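Local coordinates for protein hydroquinone dioxygenase small subunit (PDB 4ZXA) that forms the small subunit of the two-subunit hydroquinone 1,2-dioxygenase PnpCD, a cupin-type, iron-dependent enzyme that probably oxidises hydroquinone, at residues 40-43 and 44-48; 123-126 and 127-130. All coordinates share one frame; numbering follows the deposited sequence.

In the fold
Both contacts are local turns of the chain, one winding up a short helix and the other linking two sheets of the cupin fold. Contact 1 (40-43 with 44-48) is partly buried: its apolar residues lie against the six-stranded sheet, while Gln45 and Asn46 are exposed, and backbone carbonyls do most of the gripping. Contact 2 (123-126 with 127-130) is the more buried, with one turn bond, a folded-back histidine and a leucine-cysteine contact. The centres of contact 1 and contact 2 are about 19 Å apart, and the two do not touch. Strand 81-87 serves both: its side chains touch the helix of contact 1, and its backbone pairs with the outgoing strand of contact 2. Both reach the large subunit, contact 2 through continuous sheet.

Contact 1: 40-43 and 44-48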
loop_
_atom_site.group_PDB
_atom_site.type_symbol
_atom_site.label_atom_id
_atom_site.label_comp_id
_atom_site.label_asym_id
_atom_site.label_seq_id
_atom_site.Cartn_x
_atom_site.Cartn_y
_atom_site.Cartn_z
ATOM N N ILE A 40 17.343 24.587 14.065
ATOM C CA ILE A 40 17.714 25.199 15.343
ATOM C C ILE A 40 19.238 25.357 15.489
ATOM O O ILE A 40 19.730 26.210 16.233
ATOM C CB ILE A 40 17.146 24.426 16.562
ATOM C CG1 ILE A 40 17.653 22.982 16.591
ATOM C CG2 ILE A 40 15.626 24.442 16.567
ATOM C CD1 ILE A 40 17.383 22.303 17.916
ATOM N N PHE A 41 19.981 24.537 14.764
ATOM C CA PHE A 41 21.418 24.583 14.859
ATOM C C PHE A 41 21.972 25.730 14.031
ATOM O O PHE A 41 22.780 26.509 14.524
ATOM C CB PHE A 41 22.030 23.216 14.542
ATOM C CG PHE A 41 21.628 22.169 15.530
ATOM C CD1 PHE A 41 22.102 22.220 16.822
ATOM C CD2 PHE A 41 20.714 21.183 15.195
ATOM C CE1 PHE A 41 21.701 21.290 17.756
ATOM C CE2 PHE A 41 20.313 20.238 16.129
ATOM C CZ PHE A 41 20.805 20.295 17.410
ATOM N N GLU A 42 21.511 25.856 12.796
ATOM C CA GLU A 42 21.825 27.041 12.015
ATOM C C GLU A 42 21.440 28.293 12.803
ATOM O O GLU A 42 22.220 29.246 12.903
ATOM C CB GLU A 42 21.120 27.016 10.651
ATOM C CG GLU A 42 21.605 28.098 9.700
ATOM C CD GLU A 42 21.167 27.855 8.274
ATOM O OE1 GLU A 42 19.963 27.590 8.045
ATOM O OE2 GLU A 42 22.037 27.912 7.375
ATOM N N VAL A 43 20.247 28.285 13.382
ATOM C CA VAL A 43 19.791 29.451 14.131
ATOM C C VAL A 43 20.726 29.847 15.296
ATOM O O VAL A 43 21.129 31.005 15.407
ATOM C CB VAL A 43 18.323 29.309 14.615
ATOM C CG1 VAL A 43 18.002 30.370 15.673
ATOM C CG2 VAL A 43 17.352 29.427 13.436
ATOM N N ALA A 44 21.050 28.890 16.161
ATOM C CA ALA A 44 21.936 29.154 17.287
ATOM C C ALA A 44 23.336 29.551 16.805
ATOM O O ALA A 44 24.031 30.343 17.445
ATOM C CB ALA A 44 22.009 27.935 18.208
ATOM N N GLN A 45 23.738 29.003 15.662
ATOM C CA GLN A 45 25.063 29.253 15.134
ATOM C C GLN A 45 25.205 30.710 14.750
ATOM O O GLN A 45 26.313 31.232 14.712
ATOM C CB GLN A 45 25.329 28.377 13.913
ATOM C CG GLN A 45 26.734 28.524 13.313
ATOM C CD GLN A 45 26.854 27.858 11.940
ATOM O OE1 GLN A 45 26.309 28.351 10.945
ATOM N NE2 GLN A 45 27.555 26.724 11.886
ATOM N N ASN A 46 24.082 31.364 14.474
ATOM C CA ASN A 46 24.099 32.720 13.933
ATOM C C ASN A 46 23.419 33.738 14.833
ATOM O O ASN A 46 22.920 34.767 14.361
ATOM C CB ASN A 46 23.448 32.760 12.548
ATOM C CG ASN A 46 24.152 31.868 11.549
ATOM O OD1 ASN A 46 23.533 31.361 10.620
ATOM N ND2 ASN A 46 25.449 31.658 11.743
ATOM N N SER A 47 23.407 33.453 16.130
ATOM C CA SER A 47 22.744 34.322 17.084
ATOM C C SER A 47 23.641 34.611 18.276
ATOM O O SER A 47 24.645 33.923 18.486
ATOM C CB SER A 47 21.413 33.703 17.518
ATOM O OG SER A 47 20.575 33.510 16.379
ATOM N N LYS A 48 23.290 35.645 19.038
ATOM C CA LYS A 48 24.082 36.056 20.193
ATOM C C LYS A 48 23.760 35.139 21.356
ATOM O O LYS A 48 22.713 34.504 21.377
ATOM C CB LYS A 48 23.745 37.488 20.591
ATOM C CG LYS A 48 23.816 38.507 19.478
ATOM C CD LYS A 48 23.256 39.842 19.978
ATOM C CE LYS A 48 23.045 40.837 18.842
ATOM N NZ LYS A 48 22.126 40.296 17.783
#
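Val43 and Ser47 meet at the closing end of the short helix 40-45, where the serine hydroxyl turns back and donates to the carbonyl one helical turn before it, OG of Ser47 lying 2.7 Å from O of Val43. A chi1 of -59° sets OG beside the serine's own backbone N, and from there it reaches back to that oxygen. Val43 O takes a second bond from N of Asn46 at 3.1 Å, and the two donors come from opposite faces of the carbonyl plane. The amide stands well above that plane, 64° out of it. The same N-H keeps a weak i to i-4 bond, N of Asn46 to O of Glu42 at 3.2 Å, beside this i to i-3 one, so the turn narrows just as Asn46 leaves helical geometry. Val43 CG1 comes no nearer than 4.1 Å to Ser47 OG, a loose approach beside the bond.

Ala44 closes the turn before: its N donates to O of Ile40 at 3.0 Å in a nearly straight bond (166°), and its CB sits 3.5 Å from that same oxygen. Glu42 is the third contributor, its CG passing 3.9 Å from OD1 of Asn46. The carboxylate itself is held by a salt bridge to Lys22.

Ala44 O accepts from Arg67, and Lys161 donates to the Ser47 hydroxyl. Ile40, Val43 and Ala44 lay the helix on Thr65 of strand 61-69, Val43 and Ser47 add strand 52-58, and Ile40 and Phe41 reach Met86 of strand 81-87 and the neighbouring large subunit.

Contact 2: 123-126 and 127-130; sequences LLKR and GHQC
This is a type II beta turn, Lys125 to His128, that carries the chain from strand 116-125, at the margin of the five-stranded sheet, into strand 128-132, at the margin of the six-stranded one. It therefore joins the two sheets of the cupin fold rather than closing a hairpin within one. The short segments 123-125 and 128-130 run at 143° to each other, with axes 6.4 Å apart at closest.

The turn is closed by N of His128 donating to O of Lys125 at 3.0 Å, the donor tilted only slightly from the carbonyl plane. Gly127 takes the third position with a positive phi (90°), where a CB would clash with O of Arg126. His128 then folds back on the turn: CG stands opposite its own carbonyl carbon (chi1 -63°), and the ring swings over the backbone before it, with Lys125 C and Arg126 O over one face. Its CE1 lies 3.7 Å from CB of Lys125. The Leu124 and His128 side chains run past one another head to tail, Leu124 CD2 reaching the histidine CB at 3.8 Å, while the other leucine methyl, CD1, touches SG of Cys130 at 3.8 Å between the diverging strands.

On the large subunit, Asp200 O of that chain receives a weak hydrogen bond from His128 NE2, Thr235 O is bonded by Gln129 NE2, and the sheet runs on across the interface. The chemistry thus divides: leucine and cysteine fill the side between the sheets, while the histidine ring adds a weak bond to the large subunit, whose firmer links are the strand pairing and Gln129.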
loop_
_atom_site.group_PDB
_atom_site.type_symbol
_atom_site.label_atom_id
_atom_site.label_comp_id
_atom_site.label_asym_id
_atom_site.label_seq_id
_atom_site.Cartn_x
_atom_site.Cartn_y
_atom_site.Cartn_z
ATOM N N LEU A 123 21.886 19.870 35.930
ATOM C CA LEU A 123 22.911 19.758 34.909
ATOM C C LEU A 123 22.406 19.029 33.681
ATOM O O LEU A 123 22.305 17.811 33.671
ATOM C CB LEU A 123 24.120 19.042 35.480
ATOM C CG LEU A 123 25.290 19.999 35.590
ATOM C CD1 LEU A 123 26.285 19.534 36.657
ATOM C CD2 LEU A 123 25.902 20.091 34.190
ATOM N N LEU A 124 22.099 19.785 32.639
ATOM C CA LEU A 124 21.466 19.228 31.448
ATOM C C LEU A 124 22.474 18.939 30.343
ATOM O O LEU A 124 23.213 19.829 29.900
ATOM C CB LEU A 124 20.395 20.189 30.905
ATOM C CG LEU A 124 19.240 20.547 31.843
ATOM C CD1 LEU A 124 18.337 21.624 31.221
ATOM C CD2 LEU A 124 18.429 19.306 32.224
ATOM N N LYS A 125 22.493 17.694 29.887
ATOM C CA LYS A 125 23.231 17.363 28.682
ATOM C C LYS A 125 22.220 17.165 27.561
ATOM O O LYS A 125 21.018 17.181 27.808
ATOM C CB LYS A 125 24.071 16.105 28.892
ATOM C CG LYS A 125 25.157 16.253 29.948
ATOM C CD LYS A 125 25.766 14.900 30.322
ATOM C CE LYS A 125 27.074 15.081 31.093
ATOM N NZ LYS A 125 27.301 13.989 32.082
ATOM N N ARG A 126 22.712 16.989 26.340
ATOM C CA ARG A 126 21.859 16.756 25.178
ATOM C C ARG A 126 20.741 15.729 25.390
ATOM O O ARG A 126 20.964 14.609 25.859
ATOM C CB ARG A 126 22.698 16.304 23.988
ATOM C CG ARG A 126 21.846 16.028 22.752
ATOM C CD ARG A 126 22.709 15.624 21.592
ATOM N NE ARG A 126 23.209 14.263 21.747
ATOM C CZ ARG A 126 24.210 13.756 21.036
ATOM N NH1 ARG A 126 24.837 14.507 20.130
ATOM N NH2 ARG A 126 24.586 12.500 21.245
ATOM N N GLY A 127 19.535 16.117 25.015
ATOM C CA GLY A 127 18.402 15.226 25.114
ATOM C C GLY A 127 17.711 15.350 26.451
ATOM O O GLY A 127 16.720 14.663 26.705
ATOM N N HIS A 128 18.224 16.227 27.306
ATOM C CA HIS A 128 17.657 16.391 28.633
ATOM C C HIS A 128 16.682 17.562 28.717
ATOM O O HIS A 128 16.874 18.613 28.090
ATOM C CB HIS A 128 18.760 16.549 29.681
ATOM C CG HIS A 128 19.639 15.342 29.808
ATOM N ND1 HIS A 128 20.816 15.360 30.515
ATOM C CD2 HIS A 128 19.506 14.093 29.308
ATOM C CE1 HIS A 128 21.377 14.155 30.460
ATOM N NE2 HIS A 128 20.593 13.375 29.729
ATOM N N GLN A 129 15.637 17.369 29.514
ATOM C CA GLN A 129 14.595 18.365 29.688
ATOM C C GLN A 129 14.457 18.696 31.182
ATOM O O GLN A 129 14.589 17.820 32.045
ATOM C CB GLN A 129 13.273 17.819 29.114
ATOM C CG GLN A 129 12.051 18.721 29.253
ATOM C CD GLN A 129 10.805 18.135 28.567
ATOM O OE1 GLN A 129 10.834 17.796 27.380
ATOM N NE2 GLN A 129 9.709 18.013 29.319
ATOM N N CYS A 130 14.207 19.963 31.488
ATOM C CA CYS A 130 13.824 20.313 32.838
ATOM C C CYS A 130 12.622 21.255 32.837
ATOM O O CYS A 130 12.376 21.980 31.865
ATOM C CB CYS A 130 15.000 20.938 33.607
ATOM S SG CYS A 130 15.292 22.668 33.222
#